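Local coordinates for protein acetyl-CoA acetyltransferase (Elizabethkingia anophelis NUHP1, PDB 6BN2) that probably condenses two molecules of acetyl-CoA into acetoacetyl-CoA, or runs the reverse thiolysis, as a thiolase-family acetyl-CoA acetyltransferase, at residues A102-A107 with G391-V396. Numbering follows the deposited sequence. Where two conformers were deposited one is given.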
# COMPACT_ATOMS: atom_id res chain seq x y z
N ALA A 102 6.99 -4.66 2.28
CA ALA A 102 6.26 -4.83 3.54
C ALA A 102 7.20 -5.22 4.68
O ALA A 102 7.12 -4.67 5.78
CB ALA A 102 5.16 -5.89 3.38
N VAL A 103 8.08 -6.19 4.43
CA VAL A 103 9.03 -6.62 5.45
C VAL A 103 9.98 -5.49 5.83
O VAL A 103 10.28 -5.28 7.01
CB VAL A 103 9.80 -7.87 4.97
CG1 VAL A 103 10.98 -8.17 5.92
CG2 VAL A 103 8.85 -9.07 4.86
N MET A 104 10.48 -4.75 4.83
CA MET A 104 11.39 -3.64 5.10
C MET A 104 10.71 -2.55 5.93
O MET A 104 11.30 -2.04 6.89
CB MET A 104 11.91 -3.07 3.77
CG MET A 104 12.76 -4.08 3.01
SD MET A 104 12.98 -3.62 1.26
CE MET A 104 13.60 -1.95 1.40
N MET A 105 9.49 -2.16 5.55
CA MET A 105 8.75 -1.15 6.30
C MET A 105 8.49 -1.61 7.72
O MET A 105 8.52 -0.82 8.66
CB MET A 105 7.43 -0.84 5.59
CG MET A 105 7.60 -0.13 4.26
SD MET A 105 6.08 -0.10 3.30
CE MET A 105 5.92 1.69 2.99
N ALA A 106 8.19 -2.90 7.89
CA ALA A 106 7.97 -3.42 9.23
C ALA A 106 9.25 -3.37 10.05
O ALA A 106 9.22 -3.04 11.24
CB ALA A 106 7.43 -4.86 9.14
N ALA A 107 10.39 -3.69 9.43
CA ALA A 107 11.66 -3.58 10.13
C ALA A 107 11.92 -2.13 10.55
O ALA A 107 12.42 -1.87 11.66
CB ALA A 107 12.79 -4.13 9.25
N GLY A 391 11.88 -0.46 -10.55
CA GLY A 391 12.44 -0.59 -9.23
C GLY A 391 12.95 -1.99 -8.91
O GLY A 391 12.78 -2.95 -9.66
N ALA A 392 13.63 -2.08 -7.77
CA ALA A 392 13.90 -3.35 -7.12
C ALA A 392 14.10 -3.09 -5.64
O ALA A 392 14.41 -1.98 -5.22
CB ALA A 392 15.13 -4.06 -7.71
N SER A 393 13.91 -4.15 -4.86
CA SER A 393 14.21 -4.12 -3.43
C SER A 393 15.19 -5.25 -3.14
O SER A 393 15.24 -6.23 -3.88
CB SER A 393 12.92 -4.30 -2.60
OG SER A 393 12.05 -3.17 -2.76
N ALA A 394 15.98 -5.09 -2.08
CA ALA A 394 16.94 -6.12 -1.69
C ALA A 394 17.04 -6.16 -0.17
O ALA A 394 16.91 -5.13 0.50
CB ALA A 394 18.33 -5.85 -2.29
N ILE A 395 17.32 -7.34 0.37
CA ILE A 395 17.44 -7.50 1.81
C ILE A 395 18.55 -8.50 2.10
O ILE A 395 18.73 -9.48 1.36
CB ILE A 395 16.09 -7.91 2.44
CG1 ILE A 395 16.17 -7.91 3.97
CG2 ILE A 395 15.60 -9.28 1.88
CD1 ILE A 395 14.77 -8.07 4.61
N VAL A 396 19.33 -8.23 3.15
CA VAL A 396 20.41 -9.10 3.60
C VAL A 396 20.01 -9.65 4.96
O VAL A 396 19.62 -8.88 5.85
CB VAL A 396 21.75 -8.33 3.68
CG1 VAL A 396 22.86 -9.24 4.23
CG2 VAL A 396 22.12 -7.78 2.31
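Met-104 of the helix sets its sulfur on the helix-facing side of the peptide group joining Ala-394 to Ile-395, displaced past its oxygen end, a long approach of 4.3 Å from SD to Ala-394 O. The Ala-394 methyl leaves the opposite side of the strand, while in-sheet hydrogen bonds to Ala-287 and Ala-383 occupy the strand's two edges. Across the contact the sulfur comes closest to Ser-393, whose CB lies 3.9 Å from SD; chi3 of 53° bends the methionine at its end and swings CE off to the side. Ser-393 OG also borders SD, at 4.2 Å, but this buried hydroxyl has its hydrogen bonds with Asp-288 and Lys-94. Two residues along the strand, on the same face, Ile-395 reaches out fully extended, CG1 anti to the backbone N (chi1 -173°), and places CD1 4.0 Å from Val-103 CG1, the two side chains crossing at roughly a right angle. No hydrogen bond spans the interface; the axes of the two short segments approach to 9.8 Å, their directions 56° apart. The contact belongs to the layered thiolase fold: helix 98-111, just after the predicted nucleophile Cys-96, lies between the two halves of the sheet, touching strand 117-125 through Val-103 and Ala-106, and strand 281-290 through Val-103 and Met-104. Strand 391-399 runs between strands 281-290 and 380-387, backed by helix 300-311 on its far face.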